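Local coordinates for protein cellulase (Uncultured bacterium, PDB 3WX5) that probably hydrolyses internal beta-1,4-glucosidic bonds of cellulose, as an endoglucanase of glycoside hydrolase family 12 with a beta-sandwich fold, at residues 177-185 against 200-210; 20-28 against 39-47. One frame throughout, in Å; residues are numbered along the deposited sequence.

Contact 1 (177-185 against 200-210); sequences DWNYIAYRR and FIDDAVARGYI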
ATOM      1  N   ASP A 177      16.680   4.823  -4.949  1.00 11.22           N
ATOM      2  CA  ASP A 177      16.366   6.040  -5.733  1.00 12.48           C
ATOM      3  C   ASP A 177      15.345   6.916  -5.007  1.00 14.35           C
ATOM      4  O   ASP A 177      15.222   8.130  -5.287  1.00 12.80           O
ATOM      5  CB  ASP A 177      15.829   5.705  -7.142  1.00 12.36           C
ATOM      6  CG  ASP A 177      16.949   5.427  -8.148  1.00 18.39           C
ATOM      7  OD1 ASP A 177      18.123   5.655  -7.805  1.00 21.77           O
ATOM      8  OD2 ASP A 177      16.656   4.957  -9.273  1.00 21.38           O
ATOM      9  N   TRP A 178      14.530   6.261  -4.195  1.00 12.00           N
ATOM     10  CA  TRP A 178      13.661   6.930  -3.228  1.00 12.58           C
ATOM     11  C   TRP A 178      14.000   6.396  -1.844  1.00 13.15           C
ATOM     12  O   TRP A 178      14.694   5.402  -1.728  1.00 11.16           O
ATOM     13  CB  TRP A 178      12.187   6.633  -3.570  1.00 13.77           C
ATOM     14  CG  TRP A 178      11.806   5.144  -3.485  1.00 13.64           C
ATOM     15  CD1 TRP A 178      11.081   4.548  -2.504  1.00 13.35           C
ATOM     16  CD2 TRP A 178      12.065   4.121  -4.468  1.00 15.64           C
ATOM     17  NE1 TRP A 178      10.909   3.189  -2.780  1.00 11.02           N
ATOM     18  CE2 TRP A 178      11.535   2.907  -3.965  1.00 11.84           C
ATOM     19  CE3 TRP A 178      12.696   4.116  -5.727  1.00 16.01           C
ATOM     20  CZ2 TRP A 178      11.602   1.708  -4.680  1.00 14.89           C
ATOM     21  CZ3 TRP A 178      12.811   2.915  -6.411  1.00 19.97           C
ATOM     22  CH2 TRP A 178      12.247   1.730  -5.898  1.00 18.04           C
ATOM     23  N   ASN A 179      13.565   7.084  -0.789  1.00 12.41           N
ATOM     24  CA  ASN A 179      13.772   6.555   0.550  1.00 12.30           C
ATOM     25  C   ASN A 179      12.653   5.572   0.835  1.00 12.81           C
ATOM     26  O   ASN A 179      11.475   5.900   0.695  1.00 12.83           O
ATOM     27  CB  ASN A 179      13.709   7.675   1.604  1.00 12.32           C
ATOM     28  CG  ASN A 179      14.947   8.570   1.628  1.00 13.43           C
ATOM     29  OD1 ASN A 179      14.932   9.644   2.263  1.00 15.36           O
ATOM     30  ND2 ASN A 179      16.046   8.109   1.022  1.00  8.36           N
ATOM     31  N   TYR A 180      13.021   4.377   1.298  1.00 12.27           N
ATOM     32  CA  TYR A 180      12.045   3.335   1.616  1.00 11.75           C
ATOM     33  C   TYR A 180      11.981   3.187   3.120  1.00 12.72           C
ATOM     34  O   TYR A 180      13.009   2.957   3.767  1.00 11.07           O
ATOM     35  CB  TYR A 180      12.507   2.018   1.011  1.00 11.69           C
ATOM     36  CG  TYR A 180      11.763   0.774   1.470  1.00 13.16           C
ATOM     37  CD1 TYR A 180      10.706   0.266   0.724  1.00 13.20           C
ATOM     38  CD2 TYR A 180      12.255   0.002   2.522  1.00 10.86           C
ATOM     39  CE1 TYR A 180      10.048  -0.931   1.086  1.00 11.80           C
ATOM     40  CE2 TYR A 180      11.606  -1.222   2.909  1.00  9.20           C
ATOM     41  CZ  TYR A 180      10.527  -1.682   2.165  1.00 13.74           C
ATOM     42  OH  TYR A 180       9.962  -2.913   2.451  1.00 14.17           O
ATOM     43  N   ILE A 181      10.801   3.387   3.690  1.00 12.20           N
ATOM     44  CA  ILE A 181      10.616   3.182   5.124  1.00 12.30           C
ATOM     45  C   ILE A 181       9.504   2.169   5.338  1.00 12.28           C
ATOM     46  O   ILE A 181       8.421   2.309   4.780  1.00 12.17           O
ATOM     47  CB  ILE A 181      10.209   4.481   5.882  1.00 11.40           C
ATOM     48  CG1 ILE A 181      11.014   5.704   5.388  1.00 10.83           C
ATOM     49  CG2 ILE A 181      10.468   4.276   7.378  1.00 10.97           C
ATOM     50  CD1 ILE A 181      10.265   6.570   4.355  1.00 10.42           C
ATOM     51  N   ALA A 182       9.787   1.100   6.079  1.00 10.86           N
ATOM     52  CA  ALA A 182       8.728   0.111   6.328  1.00 12.48           C
ATOM     53  C   ALA A 182       8.497  -0.026   7.827  1.00 11.60           C
ATOM     54  O   ALA A 182       9.456  -0.185   8.605  1.00 12.14           O
ATOM     55  CB  ALA A 182       9.107  -1.223   5.733  1.00 12.98           C
ATOM     56  N   TYR A 183       7.231  -0.030   8.223  1.00 11.23           N
ATOM     57  CA  TYR A 183       6.887  -0.294   9.621  1.00 11.25           C
ATOM     58  C   TYR A 183       6.251  -1.662   9.667  1.00 10.50           C
ATOM     59  O   TYR A 183       5.167  -1.843   9.142  1.00 12.20           O
ATOM     60  CB  TYR A 183       5.896   0.754  10.155  1.00 10.57           C
ATOM     61  CG  TYR A 183       6.509   2.147  10.190  1.00 10.34           C
ATOM     62  CD1 TYR A 183       6.517   2.951   9.046  1.00  9.60           C
ATOM     63  CD2 TYR A 183       7.152   2.621  11.342  1.00 10.84           C
ATOM     64  CE1 TYR A 183       7.127   4.221   9.056  1.00 10.06           C
ATOM     65  CE2 TYR A 183       7.748   3.901  11.369  1.00 12.78           C
ATOM     66  CZ  TYR A 183       7.724   4.689  10.223  1.00 15.51           C
ATOM     67  OH  TYR A 183       8.404   5.894  10.181  1.00 12.12           O
ATOM     68  N   ARG A 184       6.907  -2.613  10.324  1.00  9.86           N
ATOM     69  CA  ARG A 184       6.367  -3.959  10.389  1.00 10.81           C
ATOM     70  C   ARG A 184       5.780  -4.156  11.780  1.00 11.68           C
ATOM     71  O   ARG A 184       6.522  -4.128  12.766  1.00 11.69           O
ATOM     72  CB  ARG A 184       7.482  -4.992  10.143  1.00 12.06           C
ATOM     73  CG  ARG A 184       6.954  -6.423  10.045  1.00 13.23           C
ATOM     74  CD  ARG A 184       8.088  -7.471   9.980  1.00 15.98           C
ATOM     75  NE  ARG A 184       7.570  -8.660   9.316  1.00 23.78           N
ATOM     76  CZ  ARG A 184       8.294  -9.469   8.543  1.00 23.87           C
ATOM     77  NH1 ARG A 184       9.612  -9.286   8.437  1.00 14.33           N
ATOM     78  NH2 ARG A 184       7.694 -10.457   7.878  1.00 14.66           N
ATOM     79  N   ARG A 185       4.501  -4.512  11.862  1.00 11.33           N
ATOM     80  CA  ARG A 185       3.854  -4.612  13.190  1.00 10.65           C
ATOM     81  C   ARG A 185       4.547  -5.743  13.953  1.00 10.84           C
ATOM     82  O   ARG A 185       4.947  -6.738  13.337  1.00 13.13           O
ATOM     83  CB  ARG A 185       2.366  -4.936  13.043  1.00 11.05           C
ATOM     84  CG  ARG A 185       1.529  -4.426  14.218  1.00 10.41           C
ATOM     85  CD  ARG A 185       0.047  -4.692  13.943  1.00  8.52           C
ATOM     86  NE  ARG A 185      -0.838  -4.076  14.937  1.00 10.98           N
ATOM     87  CZ  ARG A 185      -1.071  -4.569  16.146  1.00 16.96           C
ATOM     88  NH1 ARG A 185      -0.497  -5.716  16.534  1.00  9.67           N
ATOM     89  NH2 ARG A 185      -1.968  -3.965  16.931  1.00 15.09           N
ATOM     90  N   PHE A 200       2.725   7.586  11.337  1.00  9.51           N
ATOM     91  CA  PHE A 200       3.882   7.006  10.635  1.00  9.23           C
ATOM     92  C   PHE A 200       4.626   8.033   9.817  1.00 10.17           C
ATOM     93  O   PHE A 200       5.855   8.052   9.789  1.00 11.33           O
ATOM     94  CB  PHE A 200       3.442   5.828   9.738  1.00 10.45           C
ATOM     95  CG  PHE A 200       2.768   4.724  10.491  1.00  8.18           C
ATOM     96  CD1 PHE A 200       1.402   4.775  10.741  1.00  8.42           C
ATOM     97  CD2 PHE A 200       3.532   3.733  11.131  1.00  8.07           C
ATOM     98  CE1 PHE A 200       0.757   3.824  11.520  1.00  7.91           C
ATOM     99  CE2 PHE A 200       2.891   2.726  11.848  1.00 11.73           C
ATOM    100  CZ  PHE A 200       1.494   2.776  12.053  1.00 12.56           C
ATOM    101  N   ILE A 201       3.877   8.830   9.062  1.00  9.93           N
ATOM    102  CA  ILE A 201       4.463   9.915   8.346  1.00  9.93           C
ATOM    103  C   ILE A 201       5.320  10.828   9.217  1.00 10.47           C
ATOM    104  O   ILE A 201       6.477  11.104   8.879  1.00 12.74           O
ATOM    105  CB  ILE A 201       3.385  10.751   7.613  1.00  8.69           C
ATOM    106  CG1 ILE A 201       2.636   9.842   6.628  1.00 11.15           C
ATOM    107  CG2 ILE A 201       4.059  11.906   6.912  1.00  9.03           C
ATOM    108  CD1 ILE A 201       1.487  10.560   5.806  1.00  9.34           C
ATOM    109  N   ASP A 202       4.793  11.238  10.373  1.00  9.67           N
ATOM    110  CA  ASP A 202       5.512  12.167  11.246  1.00 10.23           C
ATOM    111  C   ASP A 202       6.749  11.498  11.846  1.00 11.82           C
ATOM    112  O   ASP A 202       7.754  12.161  12.069  1.00 10.60           O
ATOM    113  CB  ASP A 202       4.598  12.688  12.378  1.00 10.80           C
ATOM    114  CG  ASP A 202       3.605  13.757  11.901  1.00 14.88           C
ATOM    115  OD1 ASP A 202       3.650  14.138  10.708  1.00 13.71           O
ATOM    116  OD2 ASP A 202       2.717  14.146  12.697  1.00 14.67           O
ATOM    117  N   ASP A 203       6.689  10.181  12.071  1.00 10.16           N
ATOM    118  CA  ASP A 203       7.875   9.471  12.589  1.00 11.59           C
ATOM    119  C   ASP A 203       8.962   9.447  11.515  1.00 11.69           C
ATOM    120  O   ASP A 203      10.139   9.713  11.785  1.00  9.92           O
ATOM    121  CB  ASP A 203       7.504   8.048  13.029  1.00 10.51           C
ATOM    122  CG  ASP A 203       8.713   7.244  13.477  1.00 14.19           C
ATOM    123  OD1 ASP A 203       9.144   7.390  14.654  1.00 12.85           O
ATOM    124  OD2 ASP A 203       9.289   6.531  12.629  1.00 13.88           O
ATOM    125  N   ALA A 204       8.566   9.121  10.281  1.00 11.20           N
ATOM    126  CA  ALA A 204       9.517   9.148   9.163  1.00 10.95           C
ATOM    127  C   ALA A 204      10.131  10.543   8.953  1.00 11.93           C
ATOM    128  O   ALA A 204      11.341  10.664   8.688  1.00 13.01           O
ATOM    129  CB  ALA A 204       8.825   8.674   7.876  1.00 10.21           C
ATOM    130  N   VAL A 205       9.312  11.597   9.083  1.00 12.56           N
ATOM    131  CA  VAL A 205       9.828  12.952   9.009  1.00 12.13           C
ATOM    132  C   VAL A 205      10.845  13.195  10.127  1.00 13.68           C
ATOM    133  O   VAL A 205      11.916  13.806   9.906  1.00 12.29           O
ATOM    134  CB  VAL A 205       8.694  13.999   9.105  1.00 13.98           C
ATOM    135  CG1 VAL A 205       9.274  15.398   9.402  1.00 15.66           C
ATOM    136  CG2 VAL A 205       7.864  13.999   7.779  1.00  8.30           C
ATOM    137  N   ALA A 206      10.473  12.813  11.342  1.00 12.56           N
ATOM    138  CA  ALA A 206      11.392  13.020  12.483  1.00 13.59           C
ATOM    139  C   ALA A 206      12.719  12.320  12.272  1.00 15.09           C
ATOM    140  O   ALA A 206      13.759  12.851  12.676  1.00 12.34           O
ATOM    141  CB  ALA A 206      10.759  12.584  13.804  1.00 11.42           C
ATOM    142  N   ARG A 207      12.698  11.157  11.612  1.00 12.58           N
ATOM    143  CA  ARG A 207      13.934  10.404  11.350  1.00 15.19           C
ATOM    144  C   ARG A 207      14.784  10.967  10.222  1.00 15.83           C
ATOM    145  O   ARG A 207      15.905  10.508  10.002  1.00 14.03           O
ATOM    146  CB  ARG A 207      13.646   8.911  11.092  1.00 14.05           C
ATOM    147  CG  ARG A 207      13.013   8.220  12.289  1.00 16.04           C
ATOM    148  CD  ARG A 207      12.675   6.767  12.035  1.00 13.98           C
ATOM    149  NE  ARG A 207      11.922   6.234  13.156  1.00 12.60           N
ATOM    150  CZ  ARG A 207      12.475   5.843  14.302  1.00 17.89           C
ATOM    151  NH1 ARG A 207      13.789   5.900  14.463  1.00 16.20           N
ATOM    152  NH2 ARG A 207      11.706   5.512  15.326  1.00 18.38           N
ATOM    153  N   GLY A 208      14.233  11.925   9.481  1.00 12.79           N
ATOM    154  CA  GLY A 208      14.923  12.494   8.350  1.00 13.75           C
ATOM    155  C   GLY A 208      14.716  11.712   7.065  1.00 14.07           C
ATOM    156  O   GLY A 208      15.408  11.954   6.084  1.00 15.05           O
ATOM    157  N   TYR A 209      13.752  10.788   7.059  1.00 10.65           N
ATOM    158  CA  TYR A 209      13.528   9.933   5.883  1.00  9.24           C
ATOM    159  C   TYR A 209      12.545  10.549   4.895  1.00 10.26           C
ATOM    160  O   TYR A 209      12.506  10.152   3.727  1.00 11.49           O
ATOM    161  CB  TYR A 209      13.001   8.552   6.303  1.00  8.50           C
ATOM    162  CG  TYR A 209      13.943   7.781   7.234  1.00  9.84           C
ATOM    163  CD1 TYR A 209      15.314   7.924   7.136  1.00 11.15           C
ATOM    164  CD2 TYR A 209      13.451   6.772   8.051  1.00 10.84           C
ATOM    165  CE1 TYR A 209      16.184   7.187   7.980  1.00 12.67           C
ATOM    166  CE2 TYR A 209      14.310   6.018   8.888  1.00 11.96           C
ATOM    167  CZ  TYR A 209      15.654   6.251   8.850  1.00 12.19           C
ATOM    168  OH  TYR A 209      16.501   5.482   9.629  1.00 16.48           O
ATOM    169  N   ILE A 210      11.646  11.386   5.397  1.00 10.63           N
ATOM    170  CA  ILE A 210      10.711  12.076   4.513  1.00 11.36           C
ATOM    171  C   ILE A 210      10.875  13.567   4.764  1.00 14.35           C
ATOM    172  O   ILE A 210      10.899  14.014   5.909  1.00 14.74           O
ATOM    173  CB  ILE A 210       9.252  11.640   4.786  1.00 12.54           C
ATOM    174  CG1 ILE A 210       9.034  10.183   4.318  1.00 10.14           C
ATOM    175  CG2 ILE A 210       8.273  12.558   4.039  1.00 12.93           C
ATOM    176  CD1 ILE A 210       7.679   9.686   4.536  1.00 10.19           C
TER

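Contact 2 (20-28 against 39-47); sequences ATVCDRWGS and INNVWGAET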
ATOM      1  N   ALA A  20     -15.831  -7.422 -11.338  1.00 23.67           N
ATOM      2  CA  ALA A  20     -15.053  -7.702 -12.547  1.00 23.19           C
ATOM      3  C   ALA A  20     -13.816  -8.532 -12.210  1.00 23.78           C
ATOM      4  O   ALA A  20     -13.242  -8.379 -11.131  1.00 21.73           O
ATOM      5  CB  ALA A  20     -14.645  -6.402 -13.221  1.00 23.79           C
ATOM      6  N   THR A  21     -13.421  -9.420 -13.126  1.00 22.07           N
ATOM      7  CA  THR A  21     -12.257 -10.281 -12.896  1.00 21.22           C
ATOM      8  C   THR A  21     -11.134  -9.786 -13.774  1.00 21.84           C
ATOM      9  O   THR A  21     -11.237  -9.831 -14.999  1.00 22.25           O
ATOM     10  CB  THR A  21     -12.547 -11.774 -13.225  1.00 22.59           C
ATOM     11  OG1 THR A  21     -13.606 -12.252 -12.381  1.00 22.32           O
ATOM     12  CG2 THR A  21     -11.288 -12.634 -12.960  1.00 21.09           C
ATOM     13  N   VAL A  22     -10.107  -9.214 -13.153  1.00 17.96           N
ATOM     14  CA  VAL A  22      -9.082  -8.461 -13.888  1.00 18.09           C
ATOM     15  C   VAL A  22      -7.788  -9.258 -13.854  1.00 19.87           C
ATOM     16  O   VAL A  22      -7.282  -9.554 -12.757  1.00 16.73           O
ATOM     17  CB  VAL A  22      -8.826  -7.086 -13.203  1.00 17.82           C
ATOM     18  CG1 VAL A  22      -7.595  -6.391 -13.777  1.00 16.09           C
ATOM     19  CG2 VAL A  22     -10.085  -6.180 -13.296  1.00 19.09           C
ATOM     20  N   CYS A  23      -7.246  -9.590 -15.035  1.00 20.08           N
ATOM     21  CA  CYS A  23      -6.052 -10.443 -15.131  1.00 20.68           C
ATOM     22  C   CYS A  23      -4.874  -9.790 -15.851  1.00 19.60           C
ATOM     23  O   CYS A  23      -3.762 -10.347 -15.853  1.00 19.54           O
ATOM     24  CB  CYS A  23      -6.366 -11.800 -15.797  1.00 21.75           C
ATOM     25  SG  CYS A  23      -7.690 -12.779 -15.023  1.00 20.53           S
ATOM     26  N   ASP A  24      -5.124  -8.659 -16.512  1.00 20.55           N
ATOM     27  CA  ASP A  24      -4.083  -7.912 -17.220  1.00 19.62           C
ATOM     28  C   ASP A  24      -3.014  -7.521 -16.210  1.00 19.58           C
ATOM     29  O   ASP A  24      -3.329  -7.079 -15.117  1.00 18.68           O
ATOM     30  CB  ASP A  24      -4.683  -6.634 -17.851  1.00 21.66           C
ATOM     31  CG  ASP A  24      -3.668  -5.831 -18.672  1.00 27.67           C
ATOM     32  OD1 ASP A  24      -2.437  -6.034 -18.551  1.00 35.47           O
ATOM     33  OD2 ASP A  24      -4.108  -4.957 -19.448  1.00 34.13           O
ATOM     34  N   ARG A  25      -1.750  -7.677 -16.585  1.00 20.10           N
ATOM     35  CA  ARG A  25      -0.640  -7.325 -15.701  1.00 20.62           C
ATOM     36  C   ARG A  25      -0.757  -5.887 -15.162  1.00 20.28           C
ATOM     37  O   ARG A  25      -0.511  -5.642 -13.971  1.00 19.04           O
ATOM     38  CB  ARG A  25       0.691  -7.596 -16.421  1.00 21.72           C
ATOM     39  CG  ARG A  25       1.785  -6.604 -16.203  1.00 25.49           C
ATOM     40  CD  ARG A  25       3.102  -7.156 -16.762  1.00 27.89           C
ATOM     41  NE  ARG A  25       4.185  -6.946 -15.808  1.00 28.57           N
ATOM     42  CZ  ARG A  25       5.461  -6.777 -16.131  1.00 31.82           C
ATOM     43  NH1 ARG A  25       5.859  -6.890 -17.393  1.00 32.38           N
ATOM     44  NH2 ARG A  25       6.352  -6.540 -15.179  1.00 32.83           N
ATOM     45  N   TRP A  26      -1.284  -4.983 -15.989  1.00 18.18           N
ATOM     46  CA  TRP A  26      -1.524  -3.604 -15.570  1.00 19.65           C
ATOM     47  C   TRP A  26      -3.004  -3.215 -15.500  1.00 18.08           C
ATOM     48  O   TRP A  26      -3.362  -2.035 -15.593  1.00 17.83           O
ATOM     49  CB  TRP A  26      -0.734  -2.613 -16.438  1.00 20.06           C
ATOM     50  CG  TRP A  26       0.729  -2.948 -16.568  1.00 22.30           C
ATOM     51  CD1 TRP A  26       1.367  -3.399 -17.691  1.00 26.51           C
ATOM     52  CD2 TRP A  26       1.750  -2.791 -15.572  1.00 23.13           C
ATOM     53  NE1 TRP A  26       2.702  -3.607 -17.434  1.00 25.51           N
ATOM     54  CE2 TRP A  26       2.968  -3.225 -16.147  1.00 26.36           C
ATOM     55  CE3 TRP A  26       1.748  -2.380 -14.236  1.00 25.16           C
ATOM     56  CZ2 TRP A  26       4.170  -3.235 -15.440  1.00 20.22           C
ATOM     57  CZ3 TRP A  26       2.952  -2.406 -13.529  1.00 21.78           C
ATOM     58  CH2 TRP A  26       4.150  -2.761 -14.155  1.00 21.50           C
ATOM     59  N   GLY A  27      -3.854  -4.195 -15.235  1.00 16.85           N
ATOM     60  CA  GLY A  27      -5.293  -3.981 -15.289  1.00 15.39           C
ATOM     61  C   GLY A  27      -5.746  -3.190 -14.078  1.00 17.12           C
ATOM     62  O   GLY A  27      -5.043  -3.155 -13.052  1.00 14.69           O
ATOM     63  N   SER A  28      -6.833  -2.433 -14.242  1.00 14.44           N
ATOM     64  CA  SER A  28      -7.369  -1.621 -13.137  1.00 15.78           C
ATOM     65  C   SER A  28      -8.886  -1.442 -13.247  1.00 17.15           C
ATOM     66  O   SER A  28      -9.473  -1.606 -14.338  1.00 15.73           O
ATOM     67  CB  SER A  28      -6.705  -0.246 -13.138  1.00 16.76           C
ATOM     68  OG  SER A  28      -7.055   0.460 -14.330  1.00 19.03           O
ATOM     69  N   ILE A  39      -5.886  -2.019  -8.583  1.00 11.87           N
ATOM     70  CA  ILE A  39      -4.916  -2.319  -9.639  1.00 11.88           C
ATOM     71  C   ILE A  39      -4.415  -3.732  -9.445  1.00 13.97           C
ATOM     72  O   ILE A  39      -4.121  -4.132  -8.310  1.00 12.12           O
ATOM     73  CB  ILE A  39      -3.726  -1.312  -9.630  1.00 13.25           C
ATOM     74  CG1 ILE A  39      -3.171  -1.101  -8.208  1.00 12.71           C
ATOM     75  CG2 ILE A  39      -4.139   0.032 -10.256  1.00 10.49           C
ATOM     76  CD1 ILE A  39      -1.889  -0.236  -8.172  1.00 10.20           C
ATOM     77  N   ASN A  40      -4.324  -4.493 -10.538  1.00 12.62           N
ATOM     78  CA  ASN A  40      -3.752  -5.830 -10.481  1.00 12.35           C
ATOM     79  C   ASN A  40      -2.252  -5.736 -10.225  1.00 11.87           C
ATOM     80  O   ASN A  40      -1.698  -6.447  -9.361  1.00 12.32           O
ATOM     81  CB  ASN A  40      -4.055  -6.604 -11.784  1.00 12.83           C
ATOM     82  CG  ASN A  40      -4.035  -8.119 -11.596  1.00 13.50           C
ATOM     83  OD1 ASN A  40      -4.379  -8.637 -10.530  1.00 13.56           O
ATOM     84  ND2 ASN A  40      -3.679  -8.844 -12.666  1.00 11.92           N
ATOM     85  N   ASN A  41      -1.598  -4.862 -10.968  1.00 10.77           N
ATOM     86  CA  ASN A  41      -0.266  -4.372 -10.610  1.00 12.16           C
ATOM     87  C   ASN A  41       0.775  -5.485 -10.446  1.00 13.37           C
ATOM     88  O   ASN A  41       1.474  -5.552  -9.418  1.00 13.67           O
ATOM     89  CB  ASN A  41      -0.357  -3.528  -9.318  1.00 11.77           C
ATOM     90  CG  ASN A  41       0.921  -2.718  -9.049  1.00 14.78           C
ATOM     91  OD1 ASN A  41       1.628  -2.320  -9.984  1.00 13.80           O
ATOM     92  ND2 ASN A  41       1.202  -2.447  -7.767  1.00  9.12           N
ATOM     93  N   VAL A  42       0.922  -6.326 -11.474  1.00 13.02           N
ATOM     94  CA  VAL A  42       1.951  -7.367 -11.483  1.00 13.37           C
ATOM     95  C   VAL A  42       3.277  -6.766 -11.985  1.00 15.20           C
ATOM     96  O   VAL A  42       3.736  -7.041 -13.098  1.00 13.71           O
ATOM     97  CB  VAL A  42       1.509  -8.620 -12.305  1.00 14.44           C
ATOM     98  CG1 VAL A  42       2.491  -9.806 -12.071  1.00 11.52           C
ATOM     99  CG2 VAL A  42       0.083  -9.039 -11.839  1.00 15.33           C
ATOM    100  N   TRP A  43       3.883  -5.930 -11.139  1.00 16.26           N
ATOM    101  CA  TRP A  43       4.978  -5.075 -11.582  1.00 16.55           C
ATOM    102  C   TRP A  43       6.338  -5.770 -11.666  1.00 15.68           C
ATOM    103  O   TRP A  43       7.204  -5.334 -12.413  1.00 17.20           O
ATOM    104  CB  TRP A  43       5.050  -3.796 -10.734  1.00 16.42           C
ATOM    105  CG  TRP A  43       5.360  -4.027  -9.296  1.00 16.88           C
ATOM    106  CD1 TRP A  43       4.470  -4.032  -8.237  1.00 15.41           C
ATOM    107  CD2 TRP A  43       6.658  -4.237  -8.730  1.00 14.98           C
ATOM    108  NE1 TRP A  43       5.157  -4.255  -7.050  1.00 14.38           N
ATOM    109  CE2 TRP A  43       6.496  -4.351  -7.328  1.00 14.73           C
ATOM    110  CE3 TRP A  43       7.954  -4.283  -9.267  1.00 16.98           C
ATOM    111  CZ2 TRP A  43       7.577  -4.588  -6.467  1.00 14.45           C
ATOM    112  CZ3 TRP A  43       9.021  -4.525  -8.413  1.00 14.50           C
ATOM    113  CH2 TRP A  43       8.828  -4.660  -7.026  1.00 18.62           C
ATOM    114  N   GLY A  44       6.501  -6.890 -10.960  1.00 13.86           N
ATOM    115  CA  GLY A  44       7.803  -7.502 -10.782  1.00 15.37           C
ATOM    116  C   GLY A  44       8.020  -8.877 -11.413  1.00 14.96           C
ATOM    117  O   GLY A  44       9.039  -9.521 -11.146  1.00 16.22           O
ATOM    118  N   ALA A  45       7.062  -9.333 -12.218  1.00 14.98           N
ATOM    119  CA  ALA A  45       7.124 -10.646 -12.883  1.00 13.69           C
ATOM    120  C   ALA A  45       6.184 -10.750 -14.073  1.00 15.72           C
ATOM    121  O   ALA A  45       5.360  -9.863 -14.291  1.00 16.71           O
ATOM    122  CB  ALA A  45       6.814 -11.792 -11.875  1.00 14.17           C
ATOM    123  N   GLU A  46       6.270 -11.865 -14.793  0.50 10.68           N
ATOM    124  CA  GLU A  46       5.381 -12.116 -15.920  0.50 11.59           C
ATOM    125  C   GLU A  46       4.418 -13.253 -15.615  0.50  9.97           C
ATOM    126  O   GLU A  46       3.619 -13.637 -16.457  0.50  8.98           O
ATOM    127  CB  GLU A  46       6.192 -12.462 -17.164  0.50 10.68           C
ATOM    128  CG  GLU A  46       7.469 -11.657 -17.304  0.50 15.13           C
ATOM    129  CD  GLU A  46       7.600 -11.004 -18.652  0.50 25.92           C
ATOM    130  OE1 GLU A  46       6.564 -10.767 -19.300  0.50 29.10           O
ATOM    131  OE2 GLU A  46       8.742 -10.704 -19.057  0.50 30.26           O
ATOM    132  N   THR A  47       4.543 -13.826 -14.427  1.00 13.09           N
ATOM    133  CA  THR A  47       3.561 -14.826 -13.927  1.00 14.47           C
ATOM    134  C   THR A  47       2.109 -14.333 -13.805  1.00 15.51           C
ATOM    135  O   THR A  47       1.836 -13.154 -13.538  1.00 15.19           O
ATOM    136  CB  THR A  47       4.028 -15.497 -12.609  1.00 14.96           C
ATOM    137  OG1 THR A  47       4.574 -14.496 -11.721  1.00 13.71           O
ATOM    138  CG2 THR A  47       5.133 -16.496 -12.928  1.00 14.83           C
TER
HETATM  139  O   HOH W   1      -2.275  -2.588 -12.567  1.00 14.48           O

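Contact 1 (177-185 against 200-210)
The Y183 ring receives the edge of F200 on one of its faces, an edge-to-face pair with centroids 5.1 Å apart and planes at 70°. F200 CD2 makes the closest touch, 3.5 Å from Y183 CG and nearer the rim of the ring than its middle. With CG anti to the carbonyl carbon (chi1 -65°), the tyrosine extends along the helix until Y183 OH donates at 2.7 Å to D203 OD2, which accepts with its anti lone pair. R207 NE meets the same D203 OD2 from the syn side, also at 2.7 Å, in a salt bridge. Two donors thus grip one carboxylate oxygen, and the nearby guanidinium probably favours the charged form of D203. Further along, I181 CG1 packs against Y209 CB at 3.6 Å, and I181 CD1 reaches I210 CG1 at 3.8 Å, just past the Schellman motif in which G208 takes positive phi. The axis of helix segment 200-206 runs at 129° to strand 179-185, on the face that carries I181 and Y183. Strands 140-149 and 167-175 flank that strand in the sheet; W169 meets F200 edge-to-face, and F173 stacks with Y209.

Contact 2 (20-28 against 39-47)
R25 stretches from the turn at 24-27 over the loop 42-46. Its CB lies 4.3 Å from V42 CB, its CG and CD pass alongside V42 O, and the bend at chi3 (-134°) turns the guanidinium so that R25 NE donates to V42 O at 2.7 Å. That bond is nearly straight, 172° at the hydrogen, with the acceptor in the guanidinium plane. R25 NH2 adds weak bonds to V42 O and W43 O, while A45 O lies over one face of the group and W26 CZ2 over the other. The backbone pairs as well, V42 N donating to R25 O at 3.0 Å. Cut back to alanine at this position, the side chain would probably leave V42 O without its straight donor and the W26 ring, no longer faced by R25 CG, freer to shift. The connection here is a type I turn from D24 to G27, which also holds an Asx turn, D24 OD1 accepting from W26 N; it links strand 19-22 of one sheet to strand 28-31 of the other sheet of the beta-sandwich. N40 ND2 donates to D24 O at 3.0 Å from above the carbonyl plane, opposite G27 N, and Q49 holds N40 OD1. Water 1 bridges G27 O and N41 N, and W26 CH2 rests 3.7 Å from W43 CB.

How the contacts relate
From the N terminus, the chain runs through strand 19-22, turns, and makes the hairpin of strands 28-31 and 36-39; contact 2 closes around that hairpin, joining its two ends before the chain enters strand 49-54. The C23-C50 disulfide ties the same corner. Much of the two sheets is then built before contact 1 opens at strand 179-185. The loop it closes contains strand 191-196, an outermost strand of the six-stranded sheet. The two contacts are in series, neither nested nor crossing, their centres about 28 Å apart on opposite sides of the chain's centre. Contact 2 joins two sheet-to-sheet connections to each other, whereas contact 1 lays the helix that leads out of the six-stranded sheet against a strand of the larger one.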